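Local coordinates for Low molecular weight phosphotyrosine phosphatase family protein (Streptococcus pyogenes, PDB 5GOT), which probably hydrolyses the phosphate ester of phosphotyrosine residues in proteins, as a low molecular weight protein tyrosine phosphatase, at residues M1-C5 against S28-E34; E19-S24 against I60-K66; I54-I60 against F122-Q127; I105-R109 against G132-W136. All blocks are in the same frame, centred on the assembly; numbering follows the deposited sequence.

Contact 1. Residues M1-C5 against S28-E34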
loop_
_atom_site.group_PDB
_atom_site.type_symbol
_atom_site.label_atom_id
_atom_site.label_comp_id
_atom_site.label_asym_id
_atom_site.label_seq_id
_atom_site.Cartn_x
_atom_site.Cartn_y
_atom_site.Cartn_z
ATOM N N MET A 1 0.391 11.162 -14.467
ATOM C CA MET A 1 0.086 10.750 -13.102
ATOM C C MET A 1 0.287 9.254 -12.892
ATOM O O MET A 1 -0.453 8.434 -13.436
ATOM C CB MET A 1 -1.345 11.124 -12.743
ATOM C CG MET A 1 -1.771 10.652 -11.375
ATOM S SD MET A 1 -2.039 12.029 -10.249
ATOM C CE MET A 1 -3.495 12.790 -10.976
ATOM N N LYS A 2 1.288 8.901 -12.092
ATOM C CA LYS A 2 1.497 7.505 -11.740
ATOM C C LYS A 2 0.395 7.038 -10.795
ATOM O O LYS A 2 -0.046 7.784 -9.918
ATOM C CB LYS A 2 2.876 7.328 -11.105
ATOM C CG LYS A 2 4.027 7.699 -12.050
ATOM C CD LYS A 2 5.388 7.513 -11.378
ATOM C CE LYS A 2 6.531 7.420 -12.400
ATOM N NZ LYS A 2 6.710 8.678 -13.186
ATOM N N LYS A 3 -0.069 5.805 -11.003
ATOM C CA LYS A 3 -1.159 5.206 -10.239
ATOM C C LYS A 3 -0.604 4.027 -9.445
ATOM O O LYS A 3 -0.137 3.042 -10.025
ATOM C CB LYS A 3 -2.301 4.754 -11.160
ATOM C CG LYS A 3 -2.809 5.831 -12.112
ATOM C CD LYS A 3 -3.395 5.198 -13.386
ATOM C CE LYS A 3 -3.395 6.165 -14.561
ATOM N NZ LYS A 3 -4.540 7.125 -14.491
ATOM N N VAL A 4 -0.651 4.125 -8.127
ATOM C CA VAL A 4 -0.017 3.145 -7.256
ATOM C C VAL A 4 -1.083 2.487 -6.394
ATOM O O VAL A 4 -1.959 3.170 -5.857
ATOM C CB VAL A 4 1.064 3.805 -6.384
ATOM C CG1 VAL A 4 1.590 2.807 -5.362
ATOM C CG2 VAL A 4 2.187 4.350 -7.261
ATOM N N CYS A 5 -1.007 1.163 -6.258
ATOM C CA CYS A 5 -1.929 0.406 -5.415
ATOM C C CYS A 5 -1.146 -0.525 -4.499
ATOM O O CYS A 5 -0.495 -1.454 -4.980
ATOM C CB CYS A 5 -2.897 -0.414 -6.266
ATOM S SG CYS A 5 -4.180 -1.231 -5.289
ATOM N N SER A 28 -1.745 14.426 -4.234
ATOM C CA SER A 28 -2.761 13.843 -5.102
ATOM C C SER A 28 -2.637 14.295 -6.558
ATOM O O SER A 28 -3.134 13.611 -7.459
ATOM C CB SER A 28 -4.136 14.207 -4.534
ATOM O OG SER A 28 -5.167 13.978 -5.472
ATOM N N ASP A 29 -1.968 15.420 -6.811
ATOM C CA ASP A 29 -1.846 15.949 -8.162
ATOM C C ASP A 29 -0.751 15.261 -8.965
ATOM O O ASP A 29 -0.776 15.321 -10.201
ATOM C CB ASP A 29 -1.577 17.458 -8.111
ATOM C CG ASP A 29 -2.732 18.242 -7.485
ATOM O OD1 ASP A 29 -3.901 17.958 -7.821
ATOM O OD2 ASP A 29 -2.467 19.140 -6.655
ATOM N N VAL A 30 0.199 14.608 -8.305
ATOM C CA VAL A 30 1.294 13.956 -9.011
ATOM C C VAL A 30 1.333 12.442 -8.798
ATOM O O VAL A 30 1.982 11.737 -9.590
ATOM C CB VAL A 30 2.648 14.602 -8.638
ATOM C CG1 VAL A 30 3.097 14.178 -7.267
ATOM C CG2 VAL A 30 3.713 14.316 -9.687
ATOM N N MET A 31 0.634 11.891 -7.803
ATOM C CA MET A 31 0.530 10.440 -7.669
ATOM C C MET A 31 -0.854 10.054 -7.168
ATOM O O MET A 31 -1.370 10.648 -6.214
ATOM C CB MET A 31 1.608 9.886 -6.729
ATOM C CG MET A 31 1.728 8.367 -6.768
ATOM S SD MET A 31 2.895 7.701 -5.562
ATOM C CE MET A 31 4.450 8.363 -6.147
ATOM N N MET A 32 -1.454 9.061 -7.812
ATOM C CA MET A 32 -2.751 8.541 -7.410
ATOM C C MET A 32 -2.525 7.238 -6.654
ATOM O O MET A 32 -1.852 6.334 -7.159
ATOM C CB MET A 32 -3.646 8.331 -8.634
ATOM C CG MET A 32 -5.074 7.880 -8.339
ATOM S SD MET A 32 -5.287 6.093 -8.502
ATOM C CE MET A 32 -7.007 5.983 -8.987
ATOM N N ILE A 33 -3.053 7.156 -5.434
ATOM C CA ILE A 33 -2.679 6.106 -4.489
ATOM C C ILE A 33 -3.941 5.487 -3.919
ATOM O O ILE A 33 -4.828 6.204 -3.443
ATOM C CB ILE A 33 -1.785 6.650 -3.360
ATOM C CG1 ILE A 33 -0.521 7.282 -3.936
ATOM C CG2 ILE A 33 -1.385 5.533 -2.420
ATOM C CD1 ILE A 33 0.151 8.229 -2.987
ATOM N N GLU A 34 -4.031 4.160 -3.992
ATOM C CA GLU A 34 -5.136 3.390 -3.437
ATOM C C GLU A 34 -4.557 2.117 -2.830
ATOM O O GLU A 34 -3.345 1.886 -2.874
ATOM C CB GLU A 34 -6.197 3.085 -4.499
ATOM C CG GLU A 34 -6.961 4.335 -4.946
ATOM C CD GLU A 34 -8.244 4.007 -5.681
ATOM O OE1 GLU A 34 -8.723 4.848 -6.473
ATOM O OE2 GLU A 34 -8.765 2.892 -5.477
#

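Contact 2. Residues E19-S24 against I60-K66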
loop_
_atom_site.group_PDB
_atom_site.type_symbol
_atom_site.label_atom_id
_atom_site.label_comp_id
_atom_site.label_asym_id
_atom_site.label_seq_id
_atom_site.Cartn_x
_atom_site.Cartn_y
_atom_site.Cartn_z
ATOM N N GLU A 19 -1.063 3.194 1.992
ATOM C CA GLU A 19 -1.839 4.167 1.227
ATOM C C GLU A 19 -1.770 5.545 1.862
ATOM O O GLU A 19 -1.350 6.521 1.231
ATOM C CB GLU A 19 -3.302 3.717 1.106
ATOM C CG GLU A 19 -4.214 4.793 0.512
ATOM C CD GLU A 19 -5.663 4.346 0.303
ATOM O OE1 GLU A 19 -5.993 3.160 0.518
ATOM O OE2 GLU A 19 -6.481 5.203 -0.081
ATOM N N PHE A 20 -2.137 5.634 3.143
ATOM C CA PHE A 20 -2.270 6.951 3.748
ATOM C C PHE A 20 -0.929 7.522 4.187
ATOM O O PHE A 20 -0.763 8.745 4.176
ATOM C CB PHE A 20 -3.305 6.884 4.876
ATOM C CG PHE A 20 -4.682 6.561 4.364
ATOM C CD1 PHE A 20 -5.365 7.478 3.575
ATOM C CD2 PHE A 20 -5.258 5.319 4.588
ATOM C CE1 PHE A 20 -6.626 7.174 3.046
ATOM C CE2 PHE A 20 -6.525 5.009 4.085
ATOM C CZ PHE A 20 -7.209 5.940 3.307
ATOM N N VAL A 21 0.049 6.686 4.539
ATOM C CA VAL A 21 1.391 7.214 4.760
ATOM C C VAL A 21 1.957 7.763 3.449
ATOM O O VAL A 21 2.499 8.873 3.404
ATOM C CB VAL A 21 2.312 6.147 5.381
ATOM C CG1 VAL A 21 3.748 6.659 5.458
ATOM C CG2 VAL A 21 1.828 5.762 6.783
ATOM N N MET A 22 1.810 7.011 2.352
ATOM C CA MET A 22 2.287 7.518 1.067
ATOM C C MET A 22 1.559 8.804 0.687
ATOM O O MET A 22 2.176 9.758 0.197
ATOM C CB MET A 22 2.102 6.465 -0.028
ATOM C CG MET A 22 2.862 6.783 -1.310
ATOM S SD MET A 22 4.603 6.483 -1.082
ATOM C CE MET A 22 5.292 7.222 -2.576
ATOM N N LYS A 23 0.249 8.857 0.932
ATOM C CA LYS A 23 -0.508 10.059 0.620
ATOM C C LYS A 23 -0.050 11.251 1.444
ATOM O O LYS A 23 -0.248 12.396 1.021
ATOM C CB LYS A 23 -2.000 9.813 0.838
ATOM C CG LYS A 23 -2.643 8.972 -0.248
ATOM C CD LYS A 23 -4.133 8.840 0.002
ATOM C CE LYS A 23 -4.874 8.381 -1.240
ATOM N NZ LYS A 23 -6.169 7.755 -0.901
ATOM N N SER A 24 0.583 11.013 2.591
ATOM C CA SER A 24 1.044 12.116 3.415
ATOM C C SER A 24 2.363 12.702 2.935
ATOM O O SER A 24 2.763 13.759 3.433
ATOM C CB SER A 24 1.178 11.671 4.879
ATOM O OG SER A 24 2.397 10.975 5.119
ATOM N N ILE A 60 -1.529 11.307 10.774
ATOM C CA ILE A 60 -1.564 11.031 9.346
ATOM C C ILE A 60 -3.027 10.959 8.939
ATOM O O ILE A 60 -3.763 10.067 9.377
ATOM C CB ILE A 60 -0.804 9.745 9.003
ATOM C CG1 ILE A 60 0.660 9.923 9.394
ATOM C CG2 ILE A 60 -0.955 9.413 7.521
ATOM C CD1 ILE A 60 1.582 8.981 8.747
ATOM N N ASN A 61 -3.458 11.921 8.128
ATOM C CA ASN A 61 -4.844 11.952 7.689
ATOM C C ASN A 61 -5.188 10.660 6.965
ATOM O O ASN A 61 -4.343 10.070 6.283
ATOM C CB ASN A 61 -5.092 13.148 6.767
ATOM C CG ASN A 61 -4.934 14.481 7.480
ATOM O OD1 ASN A 61 -4.983 14.552 8.710
ATOM N ND2 ASN A 61 -4.744 15.548 6.708
ATOM N N TYR A 62 -6.426 10.203 7.141
ATOM C CA TYR A 62 -6.922 9.088 6.355
ATOM C C TYR A 62 -8.425 9.217 6.188
ATOM O O TYR A 62 -9.094 9.952 6.919
ATOM C CB TYR A 62 -6.562 7.733 6.969
ATOM C CG TYR A 62 -7.190 7.409 8.307
ATOM C CD1 TYR A 62 -6.555 7.757 9.493
ATOM C CD2 TYR A 62 -8.407 6.728 8.387
ATOM C CE1 TYR A 62 -7.112 7.446 10.730
ATOM C CE2 TYR A 62 -8.972 6.409 9.625
ATOM C CZ TYR A 62 -8.317 6.774 10.787
ATOM O OH TYR A 62 -8.857 6.468 12.018
ATOM N N ASP A 63 -8.940 8.481 5.208
ATOM C CA ASP A 63 -10.353 8.510 4.844
ATOM C C ASP A 63 -11.081 7.523 5.744
ATOM O O ASP A 63 -10.925 6.306 5.589
ATOM C CB ASP A 63 -10.523 8.153 3.366
ATOM C CG ASP A 63 -11.925 8.431 2.833
ATOM O OD1 ASP A 63 -12.888 8.541 3.628
ATOM O OD2 ASP A 63 -12.064 8.531 1.595
ATOM N N ILE A 64 -11.877 8.043 6.686
ATOM C CA ILE A 64 -12.602 7.175 7.608
ATOM C C ILE A 64 -13.587 6.278 6.877
ATOM O O ILE A 64 -14.013 5.250 7.415
ATOM C CB ILE A 64 -13.332 8.006 8.690
ATOM C CG1 ILE A 64 -14.406 8.901 8.055
ATOM C CG2 ILE A 64 -12.331 8.831 9.484
ATOM C CD1 ILE A 64 -15.381 9.497 9.064
ATOM N N THR A 65 -13.966 6.636 5.661
ATOM C CA THR A 65 -14.860 5.789 4.884
ATOM C C THR A 65 -14.149 4.612 4.224
ATOM O O THR A 65 -14.824 3.776 3.615
ATOM C CB THR A 65 -15.578 6.626 3.819
ATOM O OG1 THR A 65 -14.635 7.085 2.839
ATOM C CG2 THR A 65 -16.248 7.833 4.466
ATOM N N LYS A 66 -12.816 4.520 4.334
ATOM C CA LYS A 66 -12.082 3.459 3.649
ATOM C C LYS A 66 -12.488 2.092 4.188
ATOM O O LYS A 66 -12.577 1.888 5.402
ATOM C CB LYS A 66 -10.569 3.661 3.798
ATOM C CG LYS A 66 -9.732 2.427 3.416
ATOM C CD LYS A 66 -9.787 2.092 1.927
ATOM C CE LYS A 66 -8.943 0.857 1.616
ATOM N NZ LYS A 66 -9.219 0.285 0.257
HETATM O O HOH W 1 -7.950 2.592 -1.215
HETATM O O HOH W 2 -2.672 10.844 4.337
#

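Contact 3. Residues I54-I60 against F122-Q127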
loop_
_atom_site.group_PDB
_atom_site.type_symbol
_atom_site.label_atom_id
_atom_site.label_comp_id
_atom_site.label_asym_id
_atom_site.label_seq_id
_atom_site.Cartn_x
_atom_site.Cartn_y
_atom_site.Cartn_z
ATOM N N ILE A 54 -2.388 3.834 14.915
ATOM C CA ILE A 54 -1.071 4.290 14.492
ATOM C C ILE A 54 -1.178 5.599 13.721
ATOM O O ILE A 54 -0.426 6.549 13.976
ATOM C CB ILE A 54 -0.372 3.194 13.667
ATOM C CG1 ILE A 54 0.569 2.421 14.578
ATOM C CG2 ILE A 54 0.356 3.779 12.479
ATOM C CD1 ILE A 54 1.669 3.277 15.179
ATOM N N LEU A 55 -2.121 5.677 12.772
ATOM C CA LEU A 55 -2.211 6.866 11.929
ATOM C C LEU A 55 -2.615 8.089 12.747
ATOM O O LEU A 55 -2.102 9.194 12.522
ATOM C CB LEU A 55 -3.193 6.630 10.772
ATOM C CG LEU A 55 -2.888 5.535 9.726
ATOM C CD1 LEU A 55 -4.086 5.304 8.823
ATOM C CD2 LEU A 55 -1.654 5.849 8.881
ATOM N N LYS A 56 -3.530 7.913 13.704
ATOM C CA LYS A 56 -3.899 9.023 14.578
ATOM C C LYS A 56 -2.701 9.484 15.397
ATOM O O LYS A 56 -2.434 10.687 15.502
ATOM C CB LYS A 56 -5.052 8.615 15.496
ATOM C CG LYS A 56 -6.398 8.383 14.806
ATOM C CD LYS A 56 -7.511 8.335 15.867
ATOM C CE LYS A 56 -8.831 7.808 15.336
ATOM N NZ LYS A 56 -9.303 6.611 16.098
ATOM N N THR A 57 -1.954 8.530 15.965
ATOM C CA THR A 57 -0.806 8.860 16.810
ATOM C C THR A 57 0.205 9.721 16.068
ATOM O O THR A 57 0.786 10.653 16.641
ATOM C CB THR A 57 -0.144 7.576 17.307
ATOM O OG1 THR A 57 -1.036 6.890 18.184
ATOM C CG2 THR A 57 1.154 7.875 18.044
ATOM N N TYR A 58 0.437 9.425 14.792
ATOM C CA TYR A 58 1.384 10.189 14.004
ATOM C C TYR A 58 0.706 11.273 13.174
ATOM O O TYR A 58 1.353 11.879 12.317
ATOM C CB TYR A 58 2.210 9.240 13.132
ATOM C CG TYR A 58 3.148 8.399 13.974
ATOM C CD1 TYR A 58 4.356 8.916 14.421
ATOM C CD2 TYR A 58 2.810 7.108 14.353
ATOM C CE1 TYR A 58 5.215 8.163 15.207
ATOM C CE2 TYR A 58 3.664 6.340 15.135
ATOM C CZ TYR A 58 4.862 6.879 15.567
ATOM O OH TYR A 58 5.727 6.141 16.347
ATOM N N GLN A 59 -0.575 11.547 13.430
ATOM C CA GLN A 59 -1.292 12.641 12.777
ATOM C C GLN A 59 -1.227 12.503 11.257
ATOM O O GLN A 59 -0.893 13.443 10.530
ATOM C CB GLN A 59 -0.747 13.999 13.226
ATOM C CG GLN A 59 -0.676 14.183 14.734
ATOM C CD GLN A 59 -0.203 15.571 15.122
ATOM O OE1 GLN A 59 0.918 15.747 15.606
ATOM N NE2 GLN A 59 -1.060 16.567 14.912
ATOM N N ILE A 60 -1.529 11.307 10.774
ATOM C CA ILE A 60 -1.564 11.031 9.346
ATOM C C ILE A 60 -3.027 10.959 8.939
ATOM O O ILE A 60 -3.763 10.067 9.377
ATOM C CB ILE A 60 -0.804 9.745 9.003
ATOM C CG1 ILE A 60 0.660 9.923 9.394
ATOM C CG2 ILE A 60 -0.955 9.413 7.521
ATOM C CD1 ILE A 60 1.582 8.981 8.747
ATOM N N PHE A 122 2.103 -2.649 15.647
ATOM C CA PHE A 122 1.817 -1.681 14.593
ATOM C C PHE A 122 2.813 -0.529 14.576
ATOM O O PHE A 122 2.894 0.186 13.573
ATOM C CB PHE A 122 0.392 -1.154 14.733
ATOM C CG PHE A 122 -0.648 -2.178 14.387
ATOM C CD1 PHE A 122 -1.030 -3.131 15.316
ATOM C CD2 PHE A 122 -1.209 -2.211 13.117
ATOM C CE1 PHE A 122 -1.986 -4.087 14.991
ATOM C CE2 PHE A 122 -2.158 -3.166 12.785
ATOM C CZ PHE A 122 -2.540 -4.109 13.723
ATOM N N GLU A 123 3.567 -0.338 15.659
ATOM C CA GLU A 123 4.662 0.627 15.648
ATOM C C GLU A 123 5.775 0.186 14.705
ATOM O O GLU A 123 6.246 0.975 13.879
ATOM C CB GLU A 123 5.200 0.814 17.065
ATOM C CG GLU A 123 6.518 1.567 17.139
ATOM C CD GLU A 123 6.385 3.026 16.767
ATOM O OE1 GLU A 123 5.248 3.528 16.717
ATOM O OE2 GLU A 123 7.426 3.673 16.531
ATOM N N GLU A 124 6.219 -1.070 14.827
ATOM C CA GLU A 124 7.178 -1.628 13.875
ATOM C C GLU A 124 6.663 -1.501 12.448
ATOM O O GLU A 124 7.411 -1.123 11.537
ATOM C CB GLU A 124 7.472 -3.096 14.201
ATOM C CG GLU A 124 8.428 -3.784 13.184
ATOM C CD GLU A 124 8.780 -5.239 13.539
ATOM O OE1 GLU A 124 7.869 -6.040 13.867
ATOM O OE2 GLU A 124 9.980 -5.588 13.486
ATOM N N THR A 125 5.379 -1.819 12.241
ATOM C CA THR A 125 4.770 -1.706 10.918
ATOM C C THR A 125 4.865 -0.280 10.403
ATOM O O THR A 125 5.251 -0.039 9.250
ATOM C CB THR A 125 3.298 -2.147 10.963
ATOM O OG1 THR A 125 3.199 -3.467 11.509
ATOM C CG2 THR A 125 2.685 -2.132 9.561
ATOM N N TYR A 126 4.505 0.683 11.248
ATOM C CA TYR A 126 4.528 2.071 10.816
ATOM C C TYR A 126 5.932 2.487 10.405
ATOM O O TYR A 126 6.123 3.083 9.341
ATOM C CB TYR A 126 3.995 2.985 11.919
ATOM C CG TYR A 126 4.194 4.441 11.587
ATOM C CD1 TYR A 126 3.365 5.081 10.686
ATOM C CD2 TYR A 126 5.237 5.166 12.153
ATOM C CE1 TYR A 126 3.563 6.405 10.353
ATOM C CE2 TYR A 126 5.435 6.497 11.826
ATOM C CZ TYR A 126 4.595 7.104 10.925
ATOM O OH TYR A 126 4.781 8.424 10.602
ATOM N N GLN A 127 6.932 2.178 11.237
ATOM C CA GLN A 127 8.296 2.606 10.925
ATOM C C GLN A 127 8.771 2.013 9.603
ATOM O O GLN A 127 9.420 2.699 8.806
ATOM C CB GLN A 127 9.257 2.223 12.054
ATOM C CG GLN A 127 8.939 2.832 13.425
ATOM C CD GLN A 127 8.945 4.359 13.421
ATOM O OE1 GLN A 127 9.573 4.996 12.568
ATOM N NE2 GLN A 127 8.245 4.952 14.381
#

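Contact 4. Residues I105-R109 against G132-W136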
loop_
_atom_site.group_PDB
_atom_site.type_symbol
_atom_site.label_atom_id
_atom_site.label_comp_id
_atom_site.label_asym_id
_atom_site.label_seq_id
_atom_site.Cartn_x
_atom_site.Cartn_y
_atom_site.Cartn_z
ATOM N N ILE A 105 3.939 -5.642 -10.923
ATOM C CA ILE A 105 3.795 -6.156 -9.559
ATOM C C ILE A 105 5.148 -6.142 -8.856
ATOM O O ILE A 105 6.136 -6.697 -9.362
ATOM C CB ILE A 105 3.165 -7.557 -9.575
ATOM C CG1 ILE A 105 1.756 -7.460 -10.206
ATOM C CG2 ILE A 105 3.084 -8.136 -8.174
ATOM C CD1 ILE A 105 1.039 -8.793 -10.380
ATOM N N TYR A 106 5.186 -5.507 -7.676
ATOM C CA TYR A 106 6.400 -5.247 -6.916
ATOM C C TYR A 106 6.225 -5.680 -5.465
ATOM O O TYR A 106 5.117 -5.687 -4.928
ATOM C CB TYR A 106 6.770 -3.751 -6.893
ATOM C CG TYR A 106 7.041 -3.093 -8.241
ATOM C CD1 TYR A 106 5.993 -2.727 -9.079
ATOM C CD2 TYR A 106 8.343 -2.787 -8.643
ATOM C CE1 TYR A 106 6.226 -2.107 -10.298
ATOM C CE2 TYR A 106 8.588 -2.158 -9.874
ATOM C CZ TYR A 106 7.519 -1.817 -10.683
ATOM O OH TYR A 106 7.713 -1.192 -11.902
ATOM N N LEU A 107 7.341 -6.002 -4.826
ATOM C CA LEU A 107 7.379 -6.204 -3.385
ATOM C C LEU A 107 7.648 -4.870 -2.695
ATOM O O LEU A 107 8.580 -4.151 -3.068
ATOM C CB LEU A 107 8.458 -7.223 -3.017
ATOM C CG LEU A 107 8.577 -7.547 -1.524
ATOM C CD1 LEU A 107 7.304 -8.203 -1.024
ATOM C CD2 LEU A 107 9.773 -8.467 -1.298
ATOM N N PHE A 108 6.846 -4.558 -1.669
ATOM C CA PHE A 108 6.962 -3.269 -0.988
ATOM C C PHE A 108 8.377 -2.990 -0.489
ATOM O O PHE A 108 8.868 -1.862 -0.619
ATOM C CB PHE A 108 5.972 -3.197 0.183
ATOM C CG PHE A 108 6.006 -1.889 0.912
ATOM C CD1 PHE A 108 5.280 -0.802 0.443
ATOM C CD2 PHE A 108 6.740 -1.750 2.089
ATOM C CE1 PHE A 108 5.302 0.412 1.115
ATOM C CE2 PHE A 108 6.764 -0.548 2.767
ATOM C CZ PHE A 108 6.049 0.542 2.274
ATOM N N ARG A 109 9.032 -3.983 0.113
ATOM C CA ARG A 109 10.401 -3.815 0.566
ATOM C C ARG A 109 11.051 -5.188 0.641
ATOM O O ARG A 109 10.409 -6.166 1.027
ATOM C CB ARG A 109 10.470 -3.094 1.929
ATOM C CG ARG A 109 10.012 -3.931 3.115
ATOM C CD ARG A 109 10.091 -3.142 4.443
ATOM N NE ARG A 109 11.444 -2.699 4.777
ATOM C CZ ARG A 109 12.330 -3.430 5.452
ATOM N NH1 ARG A 109 12.015 -4.653 5.855
ATOM N NH2 ARG A 109 13.537 -2.945 5.718
ATOM N N GLY A 132 9.715 2.585 3.784
ATOM C CA GLY A 132 9.483 2.038 2.457
ATOM C C GLY A 132 8.739 2.998 1.545
ATOM O O GLY A 132 8.966 3.020 0.329
ATOM N N CYS A 133 7.834 3.796 2.108
ATOM C CA CYS A 133 7.182 4.826 1.310
ATOM C C CYS A 133 8.192 5.859 0.832
ATOM O O CYS A 133 8.117 6.321 -0.313
ATOM C CB CYS A 133 6.054 5.486 2.106
ATOM S SG CYS A 133 4.566 4.445 2.220
ATOM N N GLN A 134 9.157 6.216 1.686
ATOM C CA GLN A 134 10.207 7.142 1.267
ATOM C C GLN A 134 11.016 6.561 0.115
ATOM O O GLN A 134 11.360 7.275 -0.833
ATOM C CB GLN A 134 11.124 7.475 2.447
ATOM C CG GLN A 134 10.568 8.538 3.387
ATOM C CD GLN A 134 10.420 9.888 2.704
ATOM O OE1 GLN A 134 11.138 10.196 1.748
ATOM N NE2 GLN A 134 9.471 10.697 3.181
ATOM N N ASP A 135 11.324 5.263 0.179
ATOM C CA ASP A 135 12.079 4.629 -0.890
ATOM C C ASP A 135 11.288 4.595 -2.188
ATOM O O ASP A 135 11.847 4.856 -3.257
ATOM C CB ASP A 135 12.501 3.227 -0.477
ATOM C CG ASP A 135 13.557 3.246 0.615
ATOM O OD1 ASP A 135 14.020 4.353 0.992
ATOM O OD2 ASP A 135 13.934 2.152 1.079
ATOM N N TRP A 136 9.988 4.280 -2.119
ATOM C CA TRP A 136 9.171 4.288 -3.330
ATOM C C TRP A 136 9.103 5.678 -3.945
ATOM O O TRP A 136 9.117 5.821 -5.172
ATOM C CB TRP A 136 7.766 3.744 -3.045
ATOM C CG TRP A 136 7.800 2.253 -2.996
ATOM C CD1 TRP A 136 7.611 1.452 -1.896
ATOM C CD2 TRP A 136 8.123 1.378 -4.078
ATOM N NE1 TRP A 136 7.781 0.130 -2.241
ATOM C CE2 TRP A 136 8.093 0.062 -3.578
ATOM C CE3 TRP A 136 8.436 1.580 -5.430
ATOM C CZ2 TRP A 136 8.356 -1.045 -4.380
ATOM C CZ3 TRP A 136 8.689 0.479 -6.225
ATOM C CH2 TRP A 136 8.651 -0.815 -5.702
#

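Contact 1. Residues M1-C5 against S28-E34
Lys2-Cys5 and Met31-Glu34 run side by side as parallel strands, their axes 4.7 Å apart at the closest and inclined by 17°. Three backbone hydrogen bonds join them. Met32 N gives to Lys2 O at 2.8 Å. Val4 N gives to Met32 O at 2.7 Å, and Glu34 N gives to Val4 O at 3.0 Å. Met32 therefore bonds through both its N and its O, and so does Val4, as expected for neighbouring parallel strands. CA-H...O contacts fill in between, such as Cys5 CA to Glu34 O at 3.3 Å.

On the face of the sheet that carries Val4 and Met31, Val4 CG2 meets Met31 SD at 3.8 Å. The branch reaches it because CG1 takes the place anti to the backbone N (chi1 173°) and CG2 stands beside that N. At the start of the strands Met1 and Met32 cross at about a right angle, with Met1 CG 4.1 Å from Met32 CB. The bent Met1 chain brings its sulfur against the loop before strand 31-37, where Met1 SD lies 3.4 Å from Ser28 O.

The pair belongs to the beta-alpha-beta unit of strand 2-8, helix 14-23 and strand 31-37. Met22 of that helix packs on Met31 and Ile33. Strand 81-84 lies on the far side of strand 2-8, and Leu140 of helix 122-140 touches Lys2 and Val4.

Contact 2. Residues E19-S24 against I60-K66
Phe20, on helix 14-23, packs against the loop 60-66 that follows helix 49-57. The loop carries an Asx turn at Asp63 and a type I beta turn from Asp63 to Lys66.

The apolar part centres on the Phe20 ring. Tyr62 CB makes a CH-pi contact over one face, 3.5 Å from the ring centroid, while Glu19 CG covers the opposite face. Lys66 CB lies at the ring edge. Ile60 splits its branches: CG2 rests 3.4 Å from Phe20 O, and CD1 reaches Val21 CG2 at 3.8 Å.

The polar links between the segments run through water. One water donates to Phe20 O and Asn61 O, joining two backbone carbonyls. Another joins Glu19 OE1 to Lys66 NZ. Both ends have further partners: Ser35 OG for the carboxylate, Asn11 OD1 and Ser35 O for the amine.

Within the helix, Lys23 NZ forms a salt bridge with Glu19 OE2 at 2.7 Å, using the anti lone pair of that oxygen.

Contact 3. Residues I54-I60 against F122-Q127
The C-terminal end of helix 49-57 meets the start of helix 122-140 here, and an offset stack of Tyr58 on Tyr126 joins the two. A Schellman motif ends the first helix, with Gln59 as its C-prime residue at positive phi. Ile60 N bonds to Leu55 O and Gln59 N to Lys56 O.

The tyrosine rings lie nearly parallel, with planes at 11° and centroids 4.0 Å apart. Tyr126 CE2 sits over the centre of the Tyr58 ring, and Thr57 CG2 covers the opposite face near the rim. Tyr126 holds its CG anti to the backbone N (chi1 172°), which carries the ring across to the first helix. Ile60 CD1 meets the edge of the Tyr126 ring in plane, 3.6 Å from Tyr126 CE1.

Ile54 packs between the two helices. Its CG1 lies 3.6 Å from Phe122 CB, and its CG2 packs 3.7 Å from Tyr126 CD1. Met17 of helix 14-23 also touches Ile54.

A polar group closes the edge of the stack. Tyr58 OH donates to Glu123 OE1 at 2.7 Å, on the syn lone pair. The ring and carboxylate planes are 32° apart. Gln127 steadies the same carboxylate from within its own helix: Gln127 NE2 donates to Glu123 OE2 at 2.6 Å, coming from above the carboxylate plane.

Contact 4. Residues I105-R109 against G132-W136
Trp136 carries a buried aromatic contact between helix 122-140 and the end of edge strand 105-107. Its indole N-H is held by the backbone. Trp136 NE1 donates to Phe108 O at 2.8 Å, in the carbonyl plane and on a lone pair, but the bond is bent, with an N-H...O angle of 138°. Leu107 O lies in the indole plane at its edge, 3.4 Å from Trp136 CZ2.

Tyr106, Phe108 and Trp136 form an aromatic cluster beside the four-stranded parallel sheet, to which Tyr106 and Phe108 are tied by backbone bonds to strand 81-84. The edge of Trp136 points to the face of Tyr106 in an offset edge-to-face pair, planes at 84°, and Trp136 CH2 comes within 3.6 Å of Tyr106 CD2.

The CA-CB bond of Phe108 points away from the helix, but with chi1 at -179° the ring turns back to it. Ile83 packs on both Phe108 and Trp136. Phe108 CZ lies 3.7 Å from Gly132 C, and Cys133 SG sits at the ring edge, 4.2 Å from Phe108 CZ.

Overall arrangement
Contact 4 is the buried one; the other three are partly buried. Contacts 1 and 4 reach the same parallel sheet, contact 1 through outermost strand 31-37 and its neighbour, contact 4 at the other outermost strand, 105-107. Contacts 3 and 4 both use helix 122-140, at separate points along it. Helix 14-23 links the set: its segment in contact 2 touches all three other contacts, through Met22 on Ile33, Val21 on Tyr126 and Met22 on Cys133. Contacts 2 and 3 also share Ile60. The chemistry differs with place. Backbone bonds dominate contact 1. Contact 2 is apolar packing around Phe20, with waters bridging its polar groups. Aromatic rings, with one direct hydrogen bond in each, hold contacts 3 and 4.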